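Local coordinates for protein tumor necrosis factor receptor superfamily member 11B (Mus musculus, PDB 4E4D) that acts as a secreted decoy receptor for the cytokine RANKL (TNFSF11), neutralising its function in osteoclast formation and thereby inhibiting bone-resorbing cells, at residues B[18-23]-B[37-42]; B[47-52]-B[79-84]; B[66-71]-B[94-99]; B[100-105]-B[133-138]. All blocks are in the same frame, centred on the assembly; numbering follows the deposited sequence.

Interaction 1. Residues B[18-23]-B[37-42]; sequences LLCDKC and RKTLCV
Cys-23 and Cys-41 are joined by a disulfide, SG to SG at 2.0 Å, whose torsion about the S-S bond is -92°, so the two CB-SG bonds stand almost perpendicular to each other. Next to it Thr-39 packs between the two segments, which run in nearly the same direction here, their end-to-end lines 16° apart. Its hydroxyl donates from OG1 to the backbone O of Asp-21 at 2.6 Å, arriving in the plane of the carbonyl on a lone pair. The first torsion of Thr-39 (-66°) sets OG1 beside its own backbone N and sends CG2 toward the sulfur of Cys-23, 3.9 Å from SG. Cys-20, itself tied to Cys-33, turns its CB to Thr-39 OG1 at 3.7 Å, so the threonine sits between two disulfides and is buried.

The outer side is looser. There the extended side chain of Lys-38 slants across Asp-21, and its CE comes 3.3 Å from OD1. The ammonium NZ stays 4.2 Å from that oxygen, beyond a salt bridge, so the attraction is probably a diffuse one on the solvent side.

Backbone bonds pair 20-21 with strand 9-10 and strand 40-43 with strand 27-31. Short two-stranded sheets and loops held by disulfides, with no helix, are the architecture of the TNF receptor cysteine-rich repeat, here the first.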
loop_
_atom_site.group_PDB
_atom_site.type_symbol
_atom_site.label_atom_id
_atom_site.label_comp_id
_atom_site.label_asym_id
_atom_site.label_seq_id
_atom_site.Cartn_x
_atom_site.Cartn_y
_atom_site.Cartn_z
ATOM N N LEU B 18 -42.123 2.298 -17.373
ATOM C CA LEU B 18 -43.021 1.211 -16.998
ATOM C C LEU B 18 -42.331 0.266 -16.026
ATOM O O LEU B 18 -41.103 0.195 -15.982
ATOM C CB LEU B 18 -43.474 0.434 -18.236
ATOM C CG LEU B 18 -42.432 -0.473 -18.900
ATOM C CD1 LEU B 18 -43.110 -1.413 -19.885
ATOM C CD2 LEU B 18 -41.355 0.337 -19.603
ATOM N N LEU B 19 -43.125 -0.465 -15.252
ATOM C CA LEU B 19 -42.581 -1.415 -14.292
ATOM C C LEU B 19 -42.449 -2.800 -14.918
ATOM O O LEU B 19 -43.096 -3.101 -15.920
ATOM C CB LEU B 19 -43.445 -1.469 -13.025
ATOM C CG LEU B 19 -44.928 -1.821 -13.172
ATOM C CD1 LEU B 19 -45.140 -3.316 -13.361
ATOM C CD2 LEU B 19 -45.702 -1.323 -11.963
ATOM N N CYS B 20 -41.600 -3.635 -14.329
ATOM C CA CYS B 20 -41.377 -4.979 -14.843
ATOM C C CYS B 20 -40.647 -5.849 -13.823
ATOM O O CYS B 20 -40.037 -5.343 -12.881
ATOM C CB CYS B 20 -40.593 -4.923 -16.155
ATOM S SG CYS B 20 -39.052 -3.984 -16.066
ATOM N N ASP B 21 -40.716 -7.160 -14.025
ATOM C CA ASP B 21 -40.208 -8.126 -13.056
ATOM C C ASP B 21 -38.689 -8.108 -12.919
ATOM O O ASP B 21 -37.964 -7.964 -13.903
ATOM C CB ASP B 21 -40.668 -9.533 -13.437
ATOM C CG ASP B 21 -42.172 -9.693 -13.354
ATOM O OD1 ASP B 21 -42.867 -9.282 -14.307
ATOM O OD2 ASP B 21 -42.659 -10.231 -12.337
ATOM N N LYS B 22 -38.223 -8.257 -11.683
ATOM C CA LYS B 22 -36.805 -8.433 -11.411
ATOM C C LYS B 22 -36.405 -9.855 -11.781
ATOM O O LYS B 22 -37.263 -10.699 -12.042
ATOM C CB LYS B 22 -36.506 -8.193 -9.929
ATOM C CG LYS B 22 -36.803 -6.786 -9.440
ATOM C CD LYS B 22 -36.319 -6.597 -8.010
ATOM C CE LYS B 22 -36.597 -5.193 -7.499
ATOM N NZ LYS B 22 -36.025 -4.973 -6.140
ATOM N N CYS B 23 -35.103 -10.120 -11.800
ATOM C CA CYS B 23 -34.608 -11.463 -12.076
ATOM C C CYS B 23 -34.519 -12.275 -10.792
ATOM O O CYS B 23 -34.041 -11.790 -9.769
ATOM C CB CYS B 23 -33.244 -11.406 -12.765
ATOM S SG CYS B 23 -33.330 -10.982 -14.520
ATOM N N ARG B 37 -42.078 -7.422 -24.403
ATOM C CA ARG B 37 -41.498 -8.587 -23.736
ATOM C C ARG B 37 -41.311 -8.392 -22.235
ATOM O O ARG B 37 -41.145 -7.273 -21.751
ATOM C CB ARG B 37 -40.150 -8.944 -24.359
ATOM C CG ARG B 37 -40.227 -9.354 -25.815
ATOM C CD ARG B 37 -38.953 -10.052 -26.247
ATOM N NE ARG B 37 -38.757 -11.307 -25.524
ATOM C CZ ARG B 37 -37.676 -12.072 -25.627
ATOM N NH1 ARG B 37 -36.676 -11.716 -26.422
ATOM N NH2 ARG B 37 -37.593 -13.196 -24.927
ATOM N N LYS B 38 -41.330 -9.507 -21.511
ATOM C CA LYS B 38 -41.081 -9.514 -20.077
ATOM C C LYS B 38 -39.575 -9.515 -19.834
ATOM O O LYS B 38 -38.803 -9.869 -20.724
ATOM C CB LYS B 38 -41.722 -10.754 -19.449
ATOM C CG LYS B 38 -41.645 -10.817 -17.933
ATOM C CD LYS B 38 -42.323 -12.076 -17.405
ATOM C CE LYS B 38 -42.252 -12.159 -15.888
ATOM N NZ LYS B 38 -42.928 -13.378 -15.361
ATOM N N THR B 39 -39.159 -9.120 -18.635
ATOM C CA THR B 39 -37.738 -9.072 -18.304
ATOM C C THR B 39 -37.063 -10.388 -18.668
ATOM O O THR B 39 -37.484 -11.454 -18.222
ATOM C CB THR B 39 -37.509 -8.797 -16.803
ATOM O OG1 THR B 39 -37.972 -7.482 -16.476
ATOM C CG2 THR B 39 -36.030 -8.903 -16.458
ATOM N N LEU B 40 -36.017 -10.306 -19.484
ATOM C CA LEU B 40 -35.273 -11.491 -19.887
ATOM C C LEU B 40 -34.233 -11.848 -18.834
ATOM O O LEU B 40 -33.356 -11.046 -18.515
ATOM C CB LEU B 40 -34.586 -11.264 -21.233
ATOM C CG LEU B 40 -33.746 -12.440 -21.738
ATOM C CD1 LEU B 40 -34.622 -13.650 -22.018
ATOM C CD2 LEU B 40 -32.959 -12.047 -22.977
ATOM N N CYS B 41 -34.335 -13.059 -18.298
ATOM C CA CYS B 41 -33.414 -13.519 -17.269
ATOM C C CYS B 41 -32.768 -14.833 -17.683
ATOM O O CYS B 41 -33.447 -15.757 -18.133
ATOM C CB CYS B 41 -34.146 -13.678 -15.936
ATOM S SG CYS B 41 -34.824 -12.128 -15.295
ATOM N N VAL B 42 -31.451 -14.906 -17.531
ATOM C CA VAL B 42 -30.687 -16.071 -17.954
ATOM C C VAL B 42 -29.963 -16.685 -16.763
ATOM O O VAL B 42 -29.400 -15.963 -15.941
ATOM C CB VAL B 42 -29.660 -15.679 -19.032
ATOM C CG1 VAL B 42 -28.776 -16.862 -19.402
ATOM C CG2 VAL B 42 -30.372 -15.134 -20.258
#

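Interaction 2. Residues B[47-52]-B[79-84]; sequences HSYTDS and THNRVC
The carboxamide of Asn-81, packed against the ring of Tyr-49, is held at both ends: ND2 donates to the backbone O of Ser-63, and OD1 takes a weak, bent bond from Arg-82 N at 2.6 Å. This contact lies within the second TNF receptor cysteine-rich repeat, where a tyrosine rather than a disulfide joins the two segments. The two side chains cross at a slant. Asn-81 has its CG anti to the backbone N (chi1 -173°), which brings CG over the CE1 side of the ring; with chi2 at 21° the amide plane ends only 8° from that of the ring. CB of Asn-81 sits 3.4 Å from Tyr-49 CZ, while the peptide between His-80 and Asn-81 spreads over the same face, with Asn-81 N above the ring centre. The ring also packs on Cys-62, and Tyr-49 touches a polar side chain of a chain of another protein. An alanine in place of Tyr-49 is likely to open a gap beneath the peptide of His-80 and Asn-81 and leave the amide without its flat support. Beyond the ring, Asp-51 brings CB to Thr-79 O, and Thr-50, whose backbone also bonds to Arg-78, receives a CA-H...O contact from Thr-79 CA to Thr-50 O at 3.4 Å.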
loop_
_atom_site.group_PDB
_atom_site.type_symbol
_atom_site.label_atom_id
_atom_site.label_comp_id
_atom_site.label_asym_id
_atom_site.label_seq_id
_atom_site.Cartn_x
_atom_site.Cartn_y
_atom_site.Cartn_z
ATOM N N HIS B 47 -19.664 -21.226 -11.872
ATOM C CA HIS B 47 -18.820 -20.538 -10.896
ATOM C C HIS B 47 -19.328 -19.132 -10.578
ATOM O O HIS B 47 -18.540 -18.212 -10.365
ATOM C CB HIS B 47 -17.372 -20.478 -11.387
ATOM C CG HIS B 47 -16.791 -21.819 -11.713
ATOM N ND1 HIS B 47 -16.400 -22.172 -12.986
ATOM C CD2 HIS B 47 -16.547 -22.897 -10.931
ATOM C CE1 HIS B 47 -15.932 -23.408 -12.974
ATOM N NE2 HIS B 47 -16.012 -23.871 -11.738
ATOM N N SER B 48 -20.647 -18.976 -10.539
ATOM C CA SER B 48 -21.263 -17.707 -10.164
ATOM C C SER B 48 -22.641 -17.978 -9.573
ATOM O O SER B 48 -23.136 -19.103 -9.639
ATOM C CB SER B 48 -21.369 -16.776 -11.374
ATOM O OG SER B 48 -22.156 -17.350 -12.403
ATOM N N TYR B 49 -23.261 -16.954 -8.995
ATOM C CA TYR B 49 -24.535 -17.146 -8.315
ATOM C C TYR B 49 -25.289 -15.841 -8.083
ATOM O O TYR B 49 -24.767 -14.751 -8.310
ATOM C CB TYR B 49 -24.302 -17.826 -6.964
ATOM C CG TYR B 49 -23.756 -16.890 -5.910
ATOM C CD1 TYR B 49 -22.391 -16.680 -5.780
ATOM C CD2 TYR B 49 -24.608 -16.207 -5.052
ATOM C CE1 TYR B 49 -21.889 -15.822 -4.823
ATOM C CE2 TYR B 49 -24.115 -15.347 -4.092
ATOM C CZ TYR B 49 -22.755 -15.159 -3.983
ATOM O OH TYR B 49 -22.253 -14.306 -3.027
ATOM N N THR B 50 -26.528 -15.980 -7.623
ATOM C CA THR B 50 -27.354 -14.853 -7.209
ATOM C C THR B 50 -28.312 -15.359 -6.135
ATOM O O THR B 50 -28.920 -16.418 -6.294
ATOM C CB THR B 50 -28.145 -14.260 -8.393
ATOM O OG1 THR B 50 -27.262 -13.519 -9.243
ATOM C CG2 THR B 50 -29.239 -13.338 -7.899
ATOM N N ASP B 51 -28.444 -14.613 -5.043
ATOM C CA ASP B 51 -29.183 -15.096 -3.879
ATOM C C ASP B 51 -30.344 -14.190 -3.473
ATOM O O ASP B 51 -30.756 -14.188 -2.313
ATOM C CB ASP B 51 -28.228 -15.260 -2.694
ATOM C CG ASP B 51 -27.474 -13.985 -2.373
ATOM O OD1 ASP B 51 -27.961 -12.895 -2.743
ATOM O OD2 ASP B 51 -26.394 -14.071 -1.751
ATOM N N SER B 52 -30.871 -13.425 -4.423
ATOM C CA SER B 52 -32.005 -12.548 -4.149
ATOM C C SER B 52 -32.553 -11.946 -5.436
ATOM O O SER B 52 -31.938 -12.061 -6.495
ATOM C CB SER B 52 -31.590 -11.424 -3.197
ATOM O OG SER B 52 -30.604 -10.595 -3.786
ATOM N N THR B 79 -27.600 -20.440 -6.688
ATOM C CA THR B 79 -28.433 -19.690 -5.753
ATOM C C THR B 79 -27.666 -19.213 -4.518
ATOM O O THR B 79 -28.062 -18.238 -3.880
ATOM C CB THR B 79 -29.645 -20.524 -5.292
ATOM O OG1 THR B 79 -29.192 -21.742 -4.689
ATOM C CG2 THR B 79 -30.551 -20.849 -6.471
ATOM N N HIS B 80 -26.575 -19.893 -4.179
ATOM C CA HIS B 80 -25.798 -19.528 -2.995
ATOM C C HIS B 80 -24.291 -19.616 -3.224
ATOM O O HIS B 80 -23.819 -20.370 -4.075
ATOM C CB HIS B 80 -26.191 -20.403 -1.802
ATOM C CG HIS B 80 -25.978 -21.868 -2.028
ATOM N ND1 HIS B 80 -27.020 -22.752 -2.212
ATOM C CD2 HIS B 80 -24.844 -22.605 -2.095
ATOM C CE1 HIS B 80 -26.537 -23.970 -2.385
ATOM N NE2 HIS B 80 -25.218 -23.908 -2.317
ATOM N N ASN B 81 -23.545 -18.837 -2.447
ATOM C CA ASN B 81 -22.091 -18.812 -2.536
ATOM C C ASN B 81 -21.463 -20.009 -1.835
ATOM O O ASN B 81 -22.111 -20.684 -1.035
ATOM C CB ASN B 81 -21.554 -17.529 -1.903
ATOM C CG ASN B 81 -20.062 -17.352 -2.110
ATOM O OD1 ASN B 81 -19.475 -17.935 -3.023
ATOM N ND2 ASN B 81 -19.440 -16.543 -1.260
ATOM N N ARG B 82 -20.198 -20.266 -2.144
ATOM C CA ARG B 82 -19.424 -21.272 -1.434
ATOM C C ARG B 82 -19.372 -20.915 0.047
ATOM O O ARG B 82 -19.270 -19.742 0.403
ATOM C CB ARG B 82 -18.006 -21.344 -2.007
ATOM C CG ARG B 82 -17.084 -22.295 -1.271
ATOM C CD ARG B 82 -15.677 -22.276 -1.852
ATOM N NE ARG B 82 -15.662 -22.578 -3.283
ATOM C CZ ARG B 82 -15.566 -21.673 -4.257
ATOM N NH1 ARG B 82 -15.465 -20.377 -3.986
ATOM N NH2 ARG B 82 -15.565 -22.070 -5.521
ATOM N N VAL B 83 -19.450 -21.927 0.905
ATOM C CA VAL B 83 -19.369 -21.714 2.346
ATOM C C VAL B 83 -18.249 -22.557 2.945
ATOM O O VAL B 83 -18.312 -23.788 2.940
ATOM C CB VAL B 83 -20.692 -22.069 3.046
ATOM C CG1 VAL B 83 -20.564 -21.882 4.552
ATOM C CG2 VAL B 83 -21.827 -21.224 2.495
ATOM N N CYS B 84 -17.226 -21.887 3.464
ATOM C CA CYS B 84 -16.077 -22.570 4.047
ATOM C C CYS B 84 -16.125 -22.517 5.571
ATOM O O CYS B 84 -16.564 -21.526 6.154
ATOM C CB CYS B 84 -14.779 -21.941 3.541
ATOM S SG CYS B 84 -14.616 -21.941 1.739
#

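Interaction 3. Residues B[66-71]-B[94-99]; sequences CKELQS and IEFCLK
Residues 67 to 70 form a type I beta turn that approaches strand 96-99, with the CA atoms of Leu-69 and Cys-97 6.3 Å apart and no hydrogen bond crossing between the segments. The turn belongs to the second cysteine-rich repeat and the strand to the third, so this contact is part of the junction between them. Gln-70 has two roles: with CG beside its own backbone N (chi1 -79°) and the chain extended beyond, it carries OE1 back to accept from Lys-67 N at 2.9 Å, a nearly straight bond (167°), while CG lies 3.4 Å from Cys-97 SG, the sulfur bonded to Cys-86. A valine here has no such acceptor and would probably leave Lys-67 N without its mate and the turn less firmly closed. Leu-69 adds its CB against Cys-97 CB at 4.1 Å. Lys-67 folds CG over the backbone O of Glu-95, and its NZ makes a long salt bridge of 3.8 Å to Glu-95 OE1. Glu-95 and Glu-68 both bind basic side chains of chains of another protein, Glu-95 OE2 is hydrogen-bonded to an aromatic one, and the Phe-96 ring meets another aromatic there, consistent with a ligand-facing surface. Glu-68 OE1 lies at the edge of that ring, in its plane, 3.8 Å from Phe-96 CD1.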
loop_
_atom_site.group_PDB
_atom_site.type_symbol
_atom_site.label_atom_id
_atom_site.label_comp_id
_atom_site.label_asym_id
_atom_site.label_seq_id
_atom_site.Cartn_x
_atom_site.Cartn_y
_atom_site.Cartn_z
ATOM N N CYS B 66 -11.371 -21.773 -0.268
ATOM C CA CYS B 66 -11.237 -22.229 1.112
ATOM C C CYS B 66 -9.772 -22.267 1.541
ATOM O O CYS B 66 -8.910 -22.730 0.795
ATOM C CB CYS B 66 -11.865 -23.613 1.283
ATOM S SG CYS B 66 -13.670 -23.637 1.144
ATOM N N LYS B 67 -9.501 -21.783 2.750
ATOM C CA LYS B 67 -8.138 -21.720 3.270
ATOM C C LYS B 67 -7.587 -23.109 3.614
ATOM O O LYS B 67 -8.231 -24.124 3.353
ATOM C CB LYS B 67 -8.081 -20.803 4.497
ATOM C CG LYS B 67 -8.195 -19.317 4.176
ATOM C CD LYS B 67 -9.633 -18.897 3.925
ATOM C CE LYS B 67 -9.752 -17.391 3.760
ATOM N NZ LYS B 67 -9.082 -16.902 2.522
ATOM N N GLU B 68 -6.395 -23.138 4.205
ATOM C CA GLU B 68 -5.668 -24.384 4.449
ATOM C C GLU B 68 -6.418 -25.352 5.360
ATOM O O GLU B 68 -6.636 -26.511 5.001
ATOM C CB GLU B 68 -4.294 -24.089 5.057
ATOM C CG GLU B 68 -3.335 -23.358 4.128
ATOM C CD GLU B 68 -3.657 -21.883 3.988
ATOM O OE1 GLU B 68 -4.000 -21.247 5.007
ATOM O OE2 GLU B 68 -3.571 -21.360 2.858
ATOM N N LEU B 69 -6.795 -24.882 6.544
ATOM C CA LEU B 69 -7.453 -25.738 7.524
ATOM C C LEU B 69 -8.964 -25.554 7.490
ATOM O O LEU B 69 -9.624 -25.556 8.529
ATOM C CB LEU B 69 -6.922 -25.444 8.928
ATOM C CG LEU B 69 -5.401 -25.487 9.088
ATOM C CD1 LEU B 69 -5.025 -25.422 10.559
ATOM C CD2 LEU B 69 -4.816 -26.731 8.436
ATOM N N GLN B 70 -9.507 -25.392 6.287
ATOM C CA GLN B 70 -10.943 -25.229 6.111
ATOM C C GLN B 70 -11.525 -26.348 5.260
ATOM O O GLN B 70 -10.819 -26.981 4.475
ATOM C CB GLN B 70 -11.257 -23.878 5.462
ATOM C CG GLN B 70 -11.205 -22.701 6.417
ATOM C CD GLN B 70 -11.761 -21.430 5.804
ATOM O OE1 GLN B 70 -11.629 -21.197 4.602
ATOM N NE2 GLN B 70 -12.396 -20.607 6.628
ATOM N N SER B 71 -12.820 -26.586 5.428
ATOM C CA SER B 71 -13.544 -27.544 4.608
ATOM C C SER B 71 -14.677 -26.825 3.891
ATOM O O SER B 71 -15.099 -25.746 4.306
ATOM C CB SER B 71 -14.114 -28.664 5.475
ATOM O OG SER B 71 -15.126 -28.172 6.333
ATOM N N ILE B 94 -9.028 -13.172 10.424
ATOM C CA ILE B 94 -8.453 -12.505 9.256
ATOM C C ILE B 94 -8.214 -13.492 8.106
ATOM O O ILE B 94 -9.112 -13.727 7.298
ATOM C CB ILE B 94 -7.150 -11.741 9.604
ATOM C CG1 ILE B 94 -7.457 -10.524 10.478
ATOM C CG2 ILE B 94 -6.450 -11.257 8.345
ATOM C CD1 ILE B 94 -7.723 -10.846 11.924
ATOM N N GLU B 95 -7.017 -14.074 8.039
ATOM C CA GLU B 95 -6.644 -14.930 6.913
ATOM C C GLU B 95 -6.458 -16.397 7.290
ATOM O O GLU B 95 -6.388 -17.258 6.412
ATOM C CB GLU B 95 -5.346 -14.432 6.272
ATOM C CG GLU B 95 -5.511 -13.244 5.340
ATOM C CD GLU B 95 -6.372 -13.561 4.136
ATOM O OE1 GLU B 95 -6.195 -14.645 3.541
ATOM O OE2 GLU B 95 -7.232 -12.727 3.785
ATOM N N PHE B 96 -6.370 -16.687 8.584
ATOM C CA PHE B 96 -6.009 -18.032 9.019
ATOM C C PHE B 96 -6.938 -18.594 10.086
ATOM O O PHE B 96 -7.544 -17.853 10.860
ATOM C CB PHE B 96 -4.568 -18.043 9.530
ATOM C CG PHE B 96 -3.561 -17.622 8.500
ATOM C CD1 PHE B 96 -3.306 -18.422 7.399
ATOM C CD2 PHE B 96 -2.867 -16.430 8.630
ATOM C CE1 PHE B 96 -2.384 -18.042 6.447
ATOM C CE2 PHE B 96 -1.942 -16.045 7.679
ATOM C CZ PHE B 96 -1.701 -16.853 6.587
ATOM N N CYS B 97 -7.037 -19.918 10.115
ATOM C CA CYS B 97 -7.802 -20.613 11.139
ATOM C C CYS B 97 -6.920 -20.846 12.360
ATOM O O CYS B 97 -6.207 -21.846 12.442
ATOM C CB CYS B 97 -8.319 -21.947 10.604
ATOM S SG CYS B 97 -9.449 -21.790 9.204
ATOM N N LEU B 98 -6.962 -19.908 13.299
ATOM C CA LEU B 98 -6.161 -20.004 14.513
ATOM C C LEU B 98 -6.857 -20.874 15.552
ATOM O O LEU B 98 -8.080 -21.009 15.545
ATOM C CB LEU B 98 -5.913 -18.612 15.094
ATOM C CG LEU B 98 -5.286 -17.593 14.143
ATOM C CD1 LEU B 98 -5.018 -16.283 14.866
ATOM C CD2 LEU B 98 -4.007 -18.141 13.530
ATOM N N LYS B 99 -6.068 -21.461 16.446
ATOM C CA LYS B 99 -6.611 -22.267 17.531
ATOM C C LYS B 99 -7.317 -21.368 18.535
ATOM O O LYS B 99 -6.984 -20.189 18.666
ATOM C CB LYS B 99 -5.494 -23.033 18.238
ATOM C CG LYS B 99 -4.700 -23.968 17.344
ATOM C CD LYS B 99 -3.600 -24.657 18.139
ATOM C CE LYS B 99 -2.727 -25.538 17.263
ATOM N NZ LYS B 99 -1.647 -26.196 18.055
#

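Interaction 4. Residues B[100-105]-B[133-138]; sequences HRSCPP and TSSKAP
Thr-133 meets Pro-105 and Cys-103 together. Its methyl CG2 rests against the proline ring, the two side chains crossing at a slant, 3.7 Å from Pro-105 CD and 3.9 Å from CG, while its CA points a hydrogen at the backbone O of Cys-103, a CA-H...O contact of 3.3 Å with 161° at the hydrogen. With OG1 of Thr-133 set between its backbone N and carbonyl carbon (chi1 54°), CG2 is the branch that faces the proline. Further along, Cys-103 CB comes to within 3.9 Å of Ser-134 O, and Ser-135 turns CB to the backbone O of Arg-101 and to Ser-102 OG, 3.9 Å from the latter. The touching parts of the two segments run roughly antiparallel, 149° apart, but van der Waals touches and the weak CA-H contact carry the approach.

Behind this first layer, an ST turn shapes the second segment: Ser-134 OG accepts from Lys-136 N at 3.1 Å. The first segment is held in turn by its own repeat: Cys-103 is disulfide-bonded to Cys-121, Arg-101 N donates to Asn-118 OD1, and Arg-101 O has a weak bond with Thr-119 OG1.

Mostly exposed and untouched by other protein chains of the assembly, this loop-on-loop packing joins the third cysteine-rich repeat to the fourth, in keeping with the end-to-end stacking of repeats in TNF receptor ectodomains.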
loop_
_atom_site.group_PDB
_atom_site.type_symbol
_atom_site.label_atom_id
_atom_site.label_comp_id
_atom_site.label_asym_id
_atom_site.label_seq_id
_atom_site.Cartn_x
_atom_site.Cartn_y
_atom_site.Cartn_z
ATOM N N HIS B 100 -8.291 -21.923 19.249
ATOM C CA HIS B 100 -9.006 -21.168 20.268
ATOM C C HIS B 100 -8.083 -20.834 21.436
ATOM O O HIS B 100 -7.205 -21.620 21.792
ATOM C CB HIS B 100 -10.217 -21.953 20.770
ATOM C CG HIS B 100 -11.263 -22.183 19.725
ATOM N ND1 HIS B 100 -11.531 -23.430 19.202
ATOM C CD2 HIS B 100 -12.107 -21.325 19.103
ATOM C CE1 HIS B 100 -12.497 -23.330 18.305
ATOM N NE2 HIS B 100 -12.862 -22.064 18.225
ATOM N N ARG B 101 -8.288 -19.660 22.027
ATOM C CA ARG B 101 -7.465 -19.197 23.138
ATOM C C ARG B 101 -7.389 -20.252 24.235
ATOM O O ARG B 101 -8.329 -21.024 24.432
ATOM C CB ARG B 101 -8.034 -17.897 23.710
ATOM C CG ARG B 101 -7.195 -17.284 24.821
ATOM C CD ARG B 101 -7.846 -16.035 25.402
ATOM N NE ARG B 101 -8.036 -14.988 24.398
ATOM C CZ ARG B 101 -9.141 -14.815 23.676
ATOM N NH1 ARG B 101 -10.188 -15.617 23.825
ATOM N NH2 ARG B 101 -9.201 -13.827 22.794
ATOM N N SER B 102 -6.267 -20.277 24.948
ATOM C CA SER B 102 -6.073 -21.215 26.049
ATOM C C SER B 102 -5.934 -20.468 27.370
ATOM O O SER B 102 -4.944 -19.776 27.600
ATOM C CB SER B 102 -4.833 -22.075 25.802
ATOM O OG SER B 102 -4.960 -22.817 24.602
ATOM N N CYS B 103 -6.932 -20.614 28.235
ATOM C CA CYS B 103 -6.928 -19.948 29.531
ATOM C C CYS B 103 -5.706 -20.358 30.351
ATOM O O CYS B 103 -5.444 -21.548 30.522
ATOM C CB CYS B 103 -8.204 -20.284 30.306
ATOM S SG CYS B 103 -9.729 -19.713 29.517
ATOM N N PRO B 104 -4.956 -19.370 30.867
ATOM C CA PRO B 104 -3.755 -19.644 31.665
ATOM C C PRO B 104 -4.090 -20.233 33.031
ATOM O O PRO B 104 -5.267 -20.336 33.377
ATOM C CB PRO B 104 -3.124 -18.258 31.827
ATOM C CG PRO B 104 -4.267 -17.315 31.737
ATOM C CD PRO B 104 -5.221 -17.925 30.751
ATOM N N PRO B 105 -3.062 -20.620 33.801
ATOM C CA PRO B 105 -3.270 -21.163 35.147
ATOM C C PRO B 105 -4.040 -20.191 36.035
ATOM O O PRO B 105 -3.536 -19.113 36.348
ATOM C CB PRO B 105 -1.843 -21.358 35.672
ATOM C CG PRO B 105 -1.001 -21.486 34.451
ATOM C CD PRO B 105 -1.636 -20.590 33.432
ATOM N N THR B 133 -3.718 -24.955 31.975
ATOM C CA THR B 133 -3.628 -24.354 30.650
ATOM C C THR B 133 -4.461 -25.151 29.654
ATOM O O THR B 133 -3.923 -25.913 28.851
ATOM C CB THR B 133 -2.171 -24.301 30.152
ATOM O OG1 THR B 133 -1.594 -25.611 30.206
ATOM C CG2 THR B 133 -1.347 -23.352 31.008
ATOM N N SER B 134 -5.777 -24.971 29.711
ATOM C CA SER B 134 -6.690 -25.721 28.856
ATOM C C SER B 134 -7.764 -24.821 28.255
ATOM O O SER B 134 -8.283 -23.925 28.920
ATOM C CB SER B 134 -7.350 -26.847 29.653
ATOM O OG SER B 134 -8.303 -27.540 28.867
ATOM N N SER B 135 -8.091 -25.071 26.990
ATOM C CA SER B 135 -9.161 -24.350 26.312
ATOM C C SER B 135 -10.407 -25.225 26.226
ATOM O O SER B 135 -11.319 -24.950 25.446
ATOM C CB SER B 135 -8.719 -23.941 24.907
ATOM O OG SER B 135 -8.479 -25.078 24.098
ATOM N N LYS B 136 -10.436 -26.282 27.032
ATOM C CA LYS B 136 -11.533 -27.238 27.008
ATOM C C LYS B 136 -11.815 -27.738 28.419
ATOM O O LYS B 136 -11.974 -28.938 28.645
ATOM C CB LYS B 136 -11.180 -28.413 26.094
ATOM C CG LYS B 136 -12.342 -29.345 25.780
ATOM C CD LYS B 136 -11.953 -30.392 24.745
ATOM C CE LYS B 136 -10.774 -31.238 25.203
ATOM N NZ LYS B 136 -11.063 -31.988 26.458
ATOM N N ALA B 137 -11.870 -26.811 29.372
ATOM C CA ALA B 137 -12.129 -27.160 30.763
ATOM C C ALA B 137 -12.469 -25.918 31.584
ATOM O O ALA B 137 -11.739 -24.926 31.544
ATOM C CB ALA B 137 -10.923 -27.870 31.359
ATOM N N PRO B 138 -13.584 -25.967 32.332
ATOM C CA PRO B 138 -14.007 -24.851 33.182
ATOM C C PRO B 138 -13.290 -24.846 34.529
ATOM O O PRO B 138 -12.283 -25.535 34.696
ATOM C CB PRO B 138 -15.500 -25.119 33.374
ATOM C CG PRO B 138 -15.609 -26.600 33.332
ATOM C CD PRO B 138 -14.557 -27.074 32.359
#

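How the interactions relate
The four contacts are spread along an elongated, helix-free chain, the cysteine-rich receptor part of a longer protein. Interaction 1 belongs to the first repeat and interaction 2 to the second, their centres 22 Å apart and linked by the step from strand 40-43 to strand 48-49. Interactions 2 and 3, 20 Å apart, alternate in sequence and touch through the Cys-66 to Cys-84 disulfide, sharing the sheet of strands 70-74 and 83-86. Interaction 3 joins the second repeat to the third and passes straight on in sequence to interaction 4, 21 Å away, which joins the third to the fourth. Interactions 1 and 4 lie 56 Å apart. Chains of another protein meet only interactions 2 and 3, placing that surface mid-rod.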